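Local coordinates for minor capsid protein (Cafeteriavirus-dependent mavirus, PDB 6G42) that builds the penton of a marine virophage capsid, five copies probably assembling through their single jelly-roll folds to close the vertices of the shell, at residues F142-T147 with N167-D172; D129-S134 with E148-G153; H71-G76 with R163-S168; G101-Y104 with D108-T111; D83-V88 with F155-D160. One frame throughout, in Å; residues are numbered along the deposited sequence.

All five contacts lie between residues 71 and 172, in the part of the chain that separates jelly-roll strands 49-62 and 201-207. Contacts 4 and 2 are nested inside the loop closed by contact 5, which is itself nested inside contact 3. Contact 1 crosses contact 2 along the chain and shares N167 and S168 with contact 3. Contacts 3 and 5 meet on the antiparallel sheet of strands 74-79, 84-90 and 154-158; contacts 1 and 2 meet on strands 132-136 and 141-145, their centres 11 Å apart. Contacts 2 and 4 are 24 Å apart between centres. All five knit together this inserted segment, and contacts 1, 3 and 5 have residues at the subunit interface.

Contact 1: residues F142-T147 with N167-D172; sequences FEITTT and NSFEFD
The first torsion of F169 (chi1 -72°) sets CG opposite the carbonyl carbon and beside the backbone N, sending the ring toward the strand that carries F142 and I144. On that strand I144 has CG1 in the same position (chi1 -67°), with CD1 extended from it to reach the ring. This is hydrophobic packing between a small antiparallel sheet, of which strand 141-145 is the middle member, and the segment leading into strand 171-173, at the edge of the sheet that also holds strands 179-181 and 154-158. I144 CD1 sits over one face of F169 in a CH-pi contact, 4.1 Å from the ring centroid and displaced toward the rim. I144 CD1 lies 3.9 Å from both F169 CE1 and F169 CZ. The two side chains slant across one another rather than running alongside. F142 meets the far end of the same ring mainly through its backbone, while its own ring leads away to F135 and F166. V181 of strand 179-181 and F133 of strand 132-136 both pack on I144. E170, next along from F169, forms a salt bridge with K137 of a neighbouring subunit, so the buried ring lies one residue from an intersubunit contact. F142 CB stands 4.4 Å from F169 CZ, whereas the carbonyl oxygen F142 O approaches F169 CZ obliquely at 3.4 Å.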
# COMPACT_ATOMS: atom_id res chain seq x y z
N PHE C 142 -0.40 -24.91 3.68
CA PHE C 142 -0.41 -26.37 3.74
C PHE C 142 -1.61 -26.85 4.55
O PHE C 142 -2.01 -26.20 5.53
CB PHE C 142 0.89 -26.89 4.35
CG PHE C 142 2.09 -26.68 3.47
CD1 PHE C 142 2.78 -25.47 3.48
CD2 PHE C 142 2.53 -27.70 2.62
CE1 PHE C 142 3.89 -25.28 2.67
CE2 PHE C 142 3.64 -27.51 1.81
CZ PHE C 142 4.32 -26.29 1.83
N GLU C 143 -2.18 -27.98 4.13
CA GLU C 143 -3.39 -28.55 4.73
C GLU C 143 -3.15 -29.99 5.16
O GLU C 143 -2.39 -30.72 4.53
CB GLU C 143 -4.54 -28.53 3.72
CG GLU C 143 -4.91 -27.15 3.21
CD GLU C 143 -6.10 -27.18 2.28
OE1 GLU C 143 -6.11 -28.01 1.34
OE2 GLU C 143 -7.03 -26.37 2.47
N ILE C 144 -3.84 -30.39 6.24
CA ILE C 144 -3.86 -31.78 6.70
C ILE C 144 -5.31 -32.26 6.62
O ILE C 144 -6.20 -31.65 7.22
CB ILE C 144 -3.32 -31.93 8.14
CG1 ILE C 144 -1.82 -31.61 8.18
CG2 ILE C 144 -3.54 -33.34 8.68
CD1 ILE C 144 -1.31 -31.20 9.54
N THR C 145 -5.53 -33.33 5.86
CA THR C 145 -6.85 -33.95 5.71
C THR C 145 -6.90 -35.25 6.52
O THR C 145 -5.95 -36.04 6.49
CB THR C 145 -7.17 -34.23 4.23
OG1 THR C 145 -7.12 -33.00 3.51
CG2 THR C 145 -8.57 -34.85 4.07
N THR C 146 -8.01 -35.45 7.23
CA THR C 146 -8.17 -36.54 8.20
C THR C 146 -9.62 -37.01 8.32
O THR C 146 -10.55 -36.24 8.06
CB THR C 146 -7.69 -36.10 9.61
OG1 THR C 146 -8.09 -34.75 9.86
CG2 THR C 146 -6.18 -36.21 9.74
N THR C 147 -9.79 -38.27 8.71
CA THR C 147 -11.11 -38.83 9.06
C THR C 147 -11.37 -38.66 10.55
O THR C 147 -10.43 -38.43 11.33
CB THR C 147 -11.22 -40.33 8.72
OG1 THR C 147 -10.24 -41.07 9.46
CG2 THR C 147 -11.02 -40.57 7.22
N ASN C 167 4.53 -23.29 11.64
CA ASN C 167 4.10 -22.74 12.94
C ASN C 167 2.63 -22.33 13.07
O ASN C 167 2.08 -22.36 14.17
CB ASN C 167 4.97 -21.53 13.33
CG ASN C 167 4.91 -20.41 12.30
OD1 ASN C 167 3.98 -19.61 12.29
ND2 ASN C 167 5.93 -20.33 11.45
N SER C 168 2.00 -21.96 11.96
CA SER C 168 0.61 -21.49 11.97
C SER C 168 -0.48 -22.58 12.18
O SER C 168 -1.66 -22.26 12.24
CB SER C 168 0.33 -20.70 10.69
OG SER C 168 0.81 -21.39 9.55
N PHE C 169 -0.08 -23.86 12.28
CA PHE C 169 -0.95 -24.91 12.84
C PHE C 169 -1.06 -24.73 14.36
O PHE C 169 -0.21 -24.07 14.97
CB PHE C 169 -0.41 -26.31 12.54
CG PHE C 169 -0.54 -26.73 11.09
CD1 PHE C 169 -1.79 -27.01 10.54
CD2 PHE C 169 0.59 -26.86 10.29
CE1 PHE C 169 -1.91 -27.40 9.21
CE2 PHE C 169 0.48 -27.25 8.96
CZ PHE C 169 -0.78 -27.52 8.42
N GLU C 170 -2.09 -25.32 14.97
CA GLU C 170 -2.24 -25.31 16.43
C GLU C 170 -1.46 -26.49 17.03
O GLU C 170 -1.66 -27.64 16.63
CB GLU C 170 -3.72 -25.39 16.83
CG GLU C 170 -3.98 -25.02 18.29
CD GLU C 170 -5.44 -25.19 18.71
OE1 GLU C 170 -6.32 -25.31 17.84
OE2 GLU C 170 -5.70 -25.21 19.94
N PHE C 171 -0.58 -26.19 17.98
CA PHE C 171 0.33 -27.19 18.56
C PHE C 171 0.10 -27.43 20.05
O PHE C 171 -0.50 -26.60 20.74
CB PHE C 171 1.79 -26.79 18.32
CG PHE C 171 2.22 -26.94 16.89
CD1 PHE C 171 2.62 -28.18 16.39
CD2 PHE C 171 2.20 -25.86 16.02
CE1 PHE C 171 3.00 -28.33 15.07
CE2 PHE C 171 2.58 -26.00 14.70
CZ PHE C 171 2.98 -27.24 14.22
N ASP C 172 0.60 -28.57 20.52
CA ASP C 172 0.53 -28.97 21.93
C ASP C 172 1.79 -29.78 22.25
O ASP C 172 1.94 -30.92 21.80
CB ASP C 172 -0.74 -29.80 22.20
CG ASP C 172 -1.22 -29.70 23.64
OD1 ASP C 172 -0.49 -30.13 24.55
OD2 ASP C 172 -2.34 -29.18 23.85

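Contact 2: residues D129-S134 with E148-G153; sequences DIPVFS and ENFRNG
The F150 ring has P131 over one face, with P131 CB above the plane, while the carbonyl oxygen of D129 approaches the ring obliquely. A second pair of flat groups meets at the helix surface, where the carboxylate of D129 and the amide of N149 stand almost perpendicular, their planes 84° apart. A short helix, 148-153, N-capped by T147, packs here on the loop that leads into strand 132-136. The pyrrolidine of P131 and the side chain of F150 cross at about a right angle. P131 CD lies 3.7 Å from F150 CE2, and P131 CG lies 3.8 Å from F150 CZ, so two ring carbons of the proline meet the outer rim atoms of the phenyl. F150 reaches them because its CG lies opposite the backbone N (chi1 -179°), which carries the ring off the helix toward this loop. I156 of strand 154-158 packs against both P131 and F150 in the same apolar cluster, joined by I125 on F150 and L117 of helix 106-120 on P131. D129 divides its carboxylate between two partners at the start of the helix. Its OD1 accepts a weak hydrogen bond from T147, whose OG1 in turn weakly caps F150 N. The other oxygen takes a strongly bent and therefore weak hydrogen bond from the amide of N149: N149 ND2 to D129 OD2 is 2.8 Å, with an angle of 129° at the hydrogen.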
# COMPACT_ATOMS: atom_id res chain seq x y z
N ASP C 129 -7.94 -44.44 6.95
CA ASP C 129 -7.70 -43.41 7.98
C ASP C 129 -6.29 -42.80 7.94
O ASP C 129 -5.93 -42.04 8.85
CB ASP C 129 -7.97 -44.00 9.37
CG ASP C 129 -9.42 -44.47 9.54
OD1 ASP C 129 -10.26 -44.20 8.66
OD2 ASP C 129 -9.71 -45.10 10.57
N ILE C 130 -5.51 -43.11 6.90
CA ILE C 130 -4.17 -42.53 6.73
C ILE C 130 -4.32 -41.03 6.40
O ILE C 130 -5.05 -40.69 5.47
CB ILE C 130 -3.36 -43.26 5.63
CG1 ILE C 130 -3.10 -44.72 6.06
CG2 ILE C 130 -2.04 -42.54 5.34
CD1 ILE C 130 -2.31 -45.57 5.08
N PRO C 131 -3.65 -40.15 7.18
CA PRO C 131 -3.77 -38.71 6.93
C PRO C 131 -3.00 -38.22 5.69
O PRO C 131 -1.96 -38.79 5.35
CB PRO C 131 -3.19 -38.09 8.22
CG PRO C 131 -2.26 -39.11 8.75
CD PRO C 131 -2.81 -40.44 8.36
N VAL C 132 -3.53 -37.19 5.04
CA VAL C 132 -2.92 -36.60 3.83
C VAL C 132 -2.40 -35.18 4.11
O VAL C 132 -3.19 -34.26 4.33
CB VAL C 132 -3.91 -36.55 2.65
CG1 VAL C 132 -3.25 -35.99 1.40
CG2 VAL C 132 -4.47 -37.94 2.36
N PHE C 133 -1.08 -35.02 4.09
CA PHE C 133 -0.44 -33.71 4.12
C PHE C 133 -0.32 -33.21 2.68
O PHE C 133 0.09 -33.97 1.80
CB PHE C 133 0.94 -33.81 4.78
CG PHE C 133 1.58 -32.48 5.10
CD1 PHE C 133 2.38 -31.84 4.17
CD2 PHE C 133 1.38 -31.88 6.33
CE1 PHE C 133 2.96 -30.61 4.46
CE2 PHE C 133 1.96 -30.65 6.63
CZ PHE C 133 2.76 -30.02 5.69
N SER C 134 -0.67 -31.95 2.44
CA SER C 134 -0.63 -31.37 1.09
C SER C 134 -0.42 -29.86 1.10
O SER C 134 -0.46 -29.22 2.15
CB SER C 134 -1.92 -31.71 0.32
OG SER C 134 -3.02 -30.98 0.84
N GLU C 148 -12.63 -38.77 10.94
CA GLU C 148 -13.05 -38.60 12.34
C GLU C 148 -12.51 -39.71 13.25
O GLU C 148 -12.16 -39.45 14.41
CB GLU C 148 -14.58 -38.53 12.44
CG GLU C 148 -15.10 -38.35 13.87
CD GLU C 148 -16.48 -37.71 13.96
OE1 GLU C 148 -17.24 -37.71 12.96
OE2 GLU C 148 -16.82 -37.21 15.05
N ASN C 149 -12.45 -40.93 12.73
CA ASN C 149 -11.92 -42.08 13.47
C ASN C 149 -10.42 -41.94 13.81
O ASN C 149 -9.98 -42.38 14.88
CB ASN C 149 -12.18 -43.37 12.68
CG ASN C 149 -11.83 -44.63 13.46
OD1 ASN C 149 -11.93 -44.67 14.69
ND2 ASN C 149 -11.43 -45.67 12.74
N PHE C 150 -9.65 -41.34 12.90
CA PHE C 150 -8.23 -41.06 13.13
C PHE C 150 -8.03 -40.05 14.26
O PHE C 150 -7.17 -40.24 15.12
CB PHE C 150 -7.55 -40.54 11.85
CG PHE C 150 -6.07 -40.24 12.02
CD1 PHE C 150 -5.64 -38.99 12.45
CD2 PHE C 150 -5.12 -41.22 11.76
CE1 PHE C 150 -4.29 -38.72 12.62
CE2 PHE C 150 -3.76 -40.95 11.93
CZ PHE C 150 -3.35 -39.70 12.36
N ARG C 151 -8.80 -38.97 14.23
CA ARG C 151 -8.71 -37.89 15.23
C ARG C 151 -9.05 -38.35 16.65
O ARG C 151 -8.47 -37.85 17.62
CB ARG C 151 -9.61 -36.72 14.84
CG ARG C 151 -9.05 -35.85 13.73
CD ARG C 151 -10.09 -34.85 13.24
NE ARG C 151 -10.90 -35.37 12.13
CZ ARG C 151 -12.10 -34.92 11.77
NH1 ARG C 151 -12.70 -33.94 12.43
NH2 ARG C 151 -12.73 -35.48 10.74
N ASN C 152 -10.00 -39.28 16.77
CA ASN C 152 -10.33 -39.91 18.06
C ASN C 152 -9.20 -40.83 18.53
O ASN C 152 -8.88 -40.85 19.72
CB ASN C 152 -11.64 -40.70 17.96
CG ASN C 152 -12.86 -39.80 17.80
OD1 ASN C 152 -13.02 -38.82 18.52
ND2 ASN C 152 -13.74 -40.14 16.85
N GLY C 153 -8.62 -41.58 17.60
CA GLY C 153 -7.55 -42.53 17.92
C GLY C 153 -6.18 -41.92 18.14
O GLY C 153 -5.58 -42.10 19.20

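Contact 3: residues H71-G76 with R163-S168; sequences HDYQVG and RVDFNS
Y73 and D165 join side chain to side chain through a hydrogen bond in which Y73 OH donates to D165 OD2 over 2.6 Å. The carboxylate oxygen uses its anti lone pair, the one directed away from OD1, and lies near the plane of the tyrosine ring at its edge. The two flat groups nevertheless stand nearly perpendicular. All four side chains involved take the same first torsion, with CG beside the backbone N; in D165 (chi1 -70°) this carries the carboxylate off the last turn of helix 160-165 toward the loop that precedes strand 74-79. The same OD2 is also close to the imidazole, with H71 ND1 to D165 OD2 at 3.0 Å. H71 CB rests 3.6 Å above one face of the Y73 ring, toward its rim. F166, just past the helix, turns the edge of its ring to the face of Y73 in an offset edge-to-face pair, with centroids 6.0 Å apart and planes at 65°. F166 CE1 lies 4.1 Å from Y73 CE2 and from Y73 CZ. At the end of the helix, N167 ND2 gives V164 O a hydrogen bond of 2.8 Å. The remaining carboxylate oxygen, D165 OD1, forms a salt bridge with K60 of a neighbouring subunit. One carboxylate thus links the loop before strand 74-79, the end of helix 160-165 and that lysine. A buried aspartate that accepts a hydrogen bond from a phenol on one oxygen and pairs with an ammonium group on the other is probably ionised.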
# COMPACT_ATOMS: atom_id res chain seq x y z
N HIS C 71 17.30 -28.23 6.63
CA HIS C 71 16.19 -28.65 7.51
C HIS C 71 16.34 -30.11 7.94
O HIS C 71 16.76 -30.96 7.15
CB HIS C 71 14.85 -28.47 6.80
CG HIS C 71 14.70 -27.15 6.10
ND1 HIS C 71 14.15 -26.04 6.70
CD2 HIS C 71 15.02 -26.77 4.84
CE1 HIS C 71 14.15 -25.03 5.85
NE2 HIS C 71 14.67 -25.45 4.71
N ASP C 72 15.98 -30.40 9.19
CA ASP C 72 15.97 -31.76 9.74
C ASP C 72 14.57 -32.11 10.24
O ASP C 72 14.31 -32.08 11.44
CB ASP C 72 16.99 -31.90 10.88
CG ASP C 72 18.42 -31.66 10.43
OD1 ASP C 72 18.83 -32.21 9.38
OD2 ASP C 72 19.15 -30.94 11.14
N TYR C 73 13.68 -32.42 9.31
CA TYR C 73 12.28 -32.69 9.64
C TYR C 73 12.08 -34.13 10.11
O TYR C 73 12.81 -35.03 9.69
CB TYR C 73 11.35 -32.40 8.45
CG TYR C 73 11.29 -30.95 7.99
CD1 TYR C 73 11.63 -29.88 8.83
CD2 TYR C 73 10.83 -30.64 6.70
CE1 TYR C 73 11.56 -28.56 8.38
CE2 TYR C 73 10.74 -29.33 6.26
CZ TYR C 73 11.11 -28.29 7.10
OH TYR C 73 11.04 -26.99 6.66
N GLN C 74 11.09 -34.32 10.98
CA GLN C 74 10.64 -35.64 11.43
C GLN C 74 9.15 -35.59 11.75
O GLN C 74 8.72 -34.71 12.51
CB GLN C 74 11.36 -36.09 12.71
CG GLN C 74 12.84 -36.40 12.57
CD GLN C 74 13.45 -36.96 13.85
OE1 GLN C 74 12.74 -37.48 14.72
NE2 GLN C 74 14.77 -36.86 13.96
N VAL C 75 8.39 -36.52 11.19
CA VAL C 75 6.98 -36.72 11.59
C VAL C 75 6.87 -37.93 12.51
O VAL C 75 7.82 -38.70 12.66
CB VAL C 75 6.01 -36.86 10.39
CG1 VAL C 75 5.92 -35.54 9.63
CG2 VAL C 75 6.40 -38.00 9.45
N GLY C 76 5.71 -38.08 13.14
CA GLY C 76 5.44 -39.20 14.04
C GLY C 76 3.96 -39.39 14.29
O GLY C 76 3.14 -38.57 13.87
N ARG C 163 7.76 -27.94 13.47
CA ARG C 163 7.03 -26.99 14.31
C ARG C 163 7.26 -25.54 13.88
O ARG C 163 6.31 -24.80 13.64
CB ARG C 163 7.47 -27.17 15.77
CG ARG C 163 7.00 -26.13 16.78
CD ARG C 163 5.52 -26.23 17.04
NE ARG C 163 5.14 -25.44 18.22
CZ ARG C 163 4.67 -24.20 18.21
NH1 ARG C 163 4.50 -23.52 17.07
NH2 ARG C 163 4.37 -23.61 19.36
N VAL C 164 8.53 -25.15 13.77
CA VAL C 164 8.88 -23.76 13.44
C VAL C 164 8.44 -23.39 12.03
O VAL C 164 7.77 -22.37 11.83
CB VAL C 164 10.40 -23.49 13.67
CG1 VAL C 164 10.78 -22.08 13.22
CG2 VAL C 164 10.74 -23.63 15.14
N ASP C 165 8.81 -24.21 11.05
CA ASP C 165 8.53 -23.89 9.64
C ASP C 165 7.06 -24.04 9.23
O ASP C 165 6.65 -23.46 8.22
CB ASP C 165 9.44 -24.70 8.71
CG ASP C 165 10.90 -24.25 8.77
OD1 ASP C 165 11.23 -23.29 9.51
OD2 ASP C 165 11.73 -24.86 8.07
N PHE C 166 6.28 -24.78 10.01
CA PHE C 166 4.81 -24.85 9.82
C PHE C 166 4.08 -24.42 11.10
O PHE C 166 3.14 -25.06 11.56
CB PHE C 166 4.39 -26.26 9.36
CG PHE C 166 5.11 -26.73 8.12
CD1 PHE C 166 6.33 -27.38 8.22
CD2 PHE C 166 4.58 -26.50 6.87
CE1 PHE C 166 7.00 -27.81 7.08
CE2 PHE C 166 5.24 -26.93 5.73
CZ PHE C 166 6.46 -27.58 5.83
N ASN C 167 4.53 -23.29 11.64
CA ASN C 167 4.10 -22.74 12.94
C ASN C 167 2.63 -22.33 13.07
O ASN C 167 2.08 -22.36 14.17
CB ASN C 167 4.97 -21.53 13.33
CG ASN C 167 4.91 -20.41 12.30
OD1 ASN C 167 3.98 -19.61 12.29
ND2 ASN C 167 5.93 -20.33 11.45
N SER C 168 2.00 -21.96 11.96
CA SER C 168 0.61 -21.49 11.97
C SER C 168 -0.48 -22.58 12.18
O SER C 168 -1.66 -22.26 12.24
CB SER C 168 0.33 -20.70 10.69
OG SER C 168 0.81 -21.39 9.55

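Contact 4: residues G101-Y104 with D108-T111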
# COMPACT_ATOMS: atom_id res chain seq x y z
N GLY C 101 21.04 -29.32 -5.06
CA GLY C 101 20.46 -29.53 -3.72
C GLY C 101 19.13 -28.81 -3.43
O GLY C 101 18.75 -28.68 -2.27
N TYR C 102 18.44 -28.39 -4.49
CA TYR C 102 17.24 -27.53 -4.39
C TYR C 102 15.99 -28.21 -4.93
O TYR C 102 16.07 -29.14 -5.73
CB TYR C 102 17.44 -26.24 -5.18
CG TYR C 102 18.51 -25.30 -4.67
CD1 TYR C 102 18.36 -24.62 -3.45
CD2 TYR C 102 19.66 -25.04 -5.42
CE1 TYR C 102 19.33 -23.75 -2.99
CE2 TYR C 102 20.64 -24.17 -4.97
CZ TYR C 102 20.47 -23.53 -3.76
OH TYR C 102 21.45 -22.66 -3.33
N MET C 103 14.83 -27.72 -4.48
CA MET C 103 13.52 -28.05 -5.06
C MET C 103 12.85 -26.75 -5.51
O MET C 103 13.23 -25.67 -5.06
CB MET C 103 12.64 -28.78 -4.05
CG MET C 103 13.16 -30.16 -3.68
SD MET C 103 12.46 -30.79 -2.14
CE MET C 103 10.73 -30.92 -2.59
N TYR C 104 11.87 -26.87 -6.39
CA TYR C 104 11.31 -25.72 -7.12
C TYR C 104 9.78 -25.58 -7.07
O TYR C 104 9.20 -24.80 -7.82
CB TYR C 104 11.80 -25.77 -8.57
CG TYR C 104 13.29 -25.54 -8.70
CD1 TYR C 104 14.20 -26.59 -8.51
CD2 TYR C 104 13.80 -24.28 -8.98
CE1 TYR C 104 15.57 -26.37 -8.61
CE2 TYR C 104 15.17 -24.05 -9.08
CZ TYR C 104 16.05 -25.10 -8.90
OH TYR C 104 17.41 -24.87 -8.99
N ASP C 108 5.64 -30.30 -4.17
CA ASP C 108 6.62 -31.37 -3.96
C ASP C 108 7.12 -31.46 -2.52
O ASP C 108 7.39 -32.55 -2.02
CB ASP C 108 7.83 -31.21 -4.89
CG ASP C 108 7.49 -31.43 -6.36
OD1 ASP C 108 6.60 -32.25 -6.67
OD2 ASP C 108 8.13 -30.77 -7.21
N VAL C 109 7.26 -30.31 -1.86
CA VAL C 109 7.62 -30.27 -0.44
C VAL C 109 6.51 -30.93 0.39
O VAL C 109 6.79 -31.67 1.33
CB VAL C 109 7.92 -28.83 0.04
CG1 VAL C 109 8.10 -28.75 1.55
CG2 VAL C 109 9.18 -28.31 -0.65
N GLY C 110 5.26 -30.67 0.01
CA GLY C 110 4.09 -31.30 0.62
C GLY C 110 4.01 -32.80 0.38
O GLY C 110 3.79 -33.56 1.32
N THR C 111 4.20 -33.21 -0.88
CA THR C 111 4.22 -34.62 -1.27
C THR C 111 5.27 -35.41 -0.46
O THR C 111 4.96 -36.48 0.08
CB THR C 111 4.49 -34.78 -2.79
OG1 THR C 111 3.49 -34.07 -3.52
CG2 THR C 111 4.47 -36.25 -3.22
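D98 OD1 is gripped by two backbone amides, taking a hydrogen bond from Y102 N and a weaker one from G101 N, in the loop from which M103 reaches D108 and V109. Across the contact itself no hydrogen bond forms; the work is done by the methyl group of M103. That side chain leaves the backbone with CG beside N, runs extended through chi2, and bends at the sulfur (chi3 64°), which turns CE onto the helix surface. There CE meets a branch of the valine, M103 CE to V109 CG2 being 3.6 Å, at a slant. In V109 this branch lies beside the backbone N, and CG1 is the one opposite it (chi1 172°). The same methyl of M103 also lies against the helix backbone, with M103 CE to V109 N at 3.6 Å and M103 CE to D108 C at 3.7 Å. D108 contributes its aliphatic part, and M103 CE to D108 CB is likewise 3.7 Å. The loop before helix 106-120 packs in this way on the first turns of that helix, the only long one of the region inserted between the jelly-roll strands. M103 is paired by backbone hydrogen bonds with L65 and F66, and its side chain also touches F93, while F66 packs on V109. Y102 OH bonds to D281 OD2 on jelly-roll strand 272-281, linking this loop to the jelly roll itself.

Contact 5: residues D83-V88 with F155-D160; sequences DEIMGV and FIMFND
M157 reaches past a whole strand to touch I85 and V88: strands 154-158 and 84-90 are not neighbours, and strand 74-79 runs between them, hydrogen-bonded to both. The contact is therefore made by side chains over one face of the sheet, with no backbone pairing between the two segments. The thioether of M157 starts out stretched, and a kink about its last torsion (chi3 62°) then brings the terminal methyl down on the far strand. M157 CE meets the longer branch of I85, across which its side chain runs at about a right angle: M157 CE lies 3.9 Å from I85 CG1 and 4.1 Å from I85 CD1. V88 adds a looser touch, with V88 CG2 4.3 Å from M157 CE. The valine is three residues beyond I85, yet both come to the same methyl; M86 and G87 both make backbone hydrogen bonds with I77, and this irregularity is consistent with bringing the two side chains to the same face. M157 also packs on F78 of the intervening strand and on Y178, which V88 touches as well. At the start of strand 84-90, just before I85, D83 and E84 both face N79 in a G1 beta bulge. The contact lies on one face of an antiparallel sheet, spanning strand 74-79 between strand 154-158 and the outer strand 84-90.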
# COMPACT_ATOMS: atom_id res chain seq x y z
N ASP C 83 -1.28 -44.09 24.98
CA ASP C 83 -0.67 -42.82 25.41
C ASP C 83 0.86 -42.84 25.21
O ASP C 83 1.63 -42.36 26.05
CB ASP C 83 -1.06 -42.47 26.86
CG ASP C 83 -1.07 -40.97 27.13
OD1 ASP C 83 -1.73 -40.22 26.38
OD2 ASP C 83 -0.42 -40.54 28.11
N GLU C 84 1.28 -43.38 24.06
CA GLU C 84 2.69 -43.62 23.74
C GLU C 84 2.99 -43.29 22.28
O GLU C 84 2.09 -43.29 21.43
CB GLU C 84 3.05 -45.08 24.01
CG GLU C 84 3.11 -45.48 25.49
CD GLU C 84 4.48 -45.31 26.10
OE1 GLU C 84 5.11 -44.25 25.90
OE2 GLU C 84 4.94 -46.24 26.80
N ILE C 85 4.26 -43.03 21.99
CA ILE C 85 4.74 -42.81 20.61
C ILE C 85 4.77 -44.17 19.91
O ILE C 85 5.36 -45.12 20.42
CB ILE C 85 6.15 -42.18 20.59
CG1 ILE C 85 6.14 -40.79 21.23
CG2 ILE C 85 6.69 -42.08 19.16
CD1 ILE C 85 7.51 -40.30 21.68
N MET C 86 4.13 -44.24 18.74
CA MET C 86 4.11 -45.47 17.94
C MET C 86 5.27 -45.55 16.95
O MET C 86 5.89 -46.60 16.82
CB MET C 86 2.78 -45.58 17.19
CG MET C 86 1.58 -45.67 18.12
SD MET C 86 0.34 -46.85 17.57
CE MET C 86 -0.28 -46.01 16.12
N GLY C 87 5.55 -44.45 16.27
CA GLY C 87 6.66 -44.39 15.31
C GLY C 87 7.11 -42.98 14.98
O GLY C 87 6.35 -42.03 15.13
N VAL C 88 8.37 -42.87 14.54
CA VAL C 88 8.98 -41.61 14.11
C VAL C 88 9.91 -41.90 12.92
O VAL C 88 10.68 -42.86 12.96
CB VAL C 88 9.78 -40.94 15.26
CG1 VAL C 88 10.57 -39.73 14.76
CG2 VAL C 88 8.85 -40.51 16.38
N PHE C 155 -2.81 -38.88 16.98
CA PHE C 155 -2.34 -37.54 16.62
C PHE C 155 -1.21 -37.63 15.59
O PHE C 155 -0.60 -38.69 15.42
CB PHE C 155 -1.78 -36.82 17.84
CG PHE C 155 -2.82 -36.18 18.72
CD1 PHE C 155 -3.72 -35.25 18.20
CD2 PHE C 155 -2.86 -36.46 20.09
CE1 PHE C 155 -4.66 -34.64 19.02
CE2 PHE C 155 -3.80 -35.86 20.91
CZ PHE C 155 -4.70 -34.95 20.38
N ILE C 156 -0.94 -36.51 14.92
CA ILE C 156 0.26 -36.33 14.11
C ILE C 156 1.26 -35.52 14.93
O ILE C 156 0.89 -34.53 15.55
CB ILE C 156 -0.04 -35.60 12.78
CG1 ILE C 156 -1.02 -36.41 11.92
CG2 ILE C 156 1.24 -35.34 12.00
CD1 ILE C 156 -1.68 -35.62 10.81
N MET C 157 2.52 -35.95 14.91
CA MET C 157 3.62 -35.29 15.65
C MET C 157 4.54 -34.57 14.68
O MET C 157 4.88 -35.10 13.63
CB MET C 157 4.46 -36.32 16.40
CG MET C 157 3.75 -37.07 17.51
SD MET C 157 4.66 -38.55 17.99
CE MET C 157 6.21 -37.88 18.57
N PHE C 158 4.95 -33.35 15.05
CA PHE C 158 5.94 -32.56 14.33
C PHE C 158 7.11 -32.32 15.29
O PHE C 158 6.89 -31.89 16.43
CB PHE C 158 5.36 -31.18 13.95
CG PHE C 158 4.54 -31.15 12.68
CD1 PHE C 158 3.82 -32.26 12.21
CD2 PHE C 158 4.43 -29.96 11.97
CE1 PHE C 158 3.06 -32.18 11.06
CE2 PHE C 158 3.67 -29.88 10.81
CZ PHE C 158 2.98 -30.99 10.36
N ASN C 159 8.33 -32.56 14.83
CA ASN C 159 9.53 -32.20 15.61
C ASN C 159 9.77 -30.68 15.53
O ASN C 159 9.02 -29.97 14.86
CB ASN C 159 10.77 -33.01 15.18
CG ASN C 159 11.33 -32.58 13.84
OD1 ASN C 159 10.62 -32.09 12.97
ND2 ASN C 159 12.63 -32.80 13.65
N ASP C 160 10.80 -30.19 16.21
CA ASP C 160 10.99 -28.74 16.37
C ASP C 160 11.28 -27.97 15.07
O ASP C 160 10.90 -26.81 14.95
CB ASP C 160 12.06 -28.43 17.41
CG ASP C 160 11.96 -27.00 17.94
OD1 ASP C 160 10.83 -26.55 18.25
OD2 ASP C 160 13.01 -26.32 18.05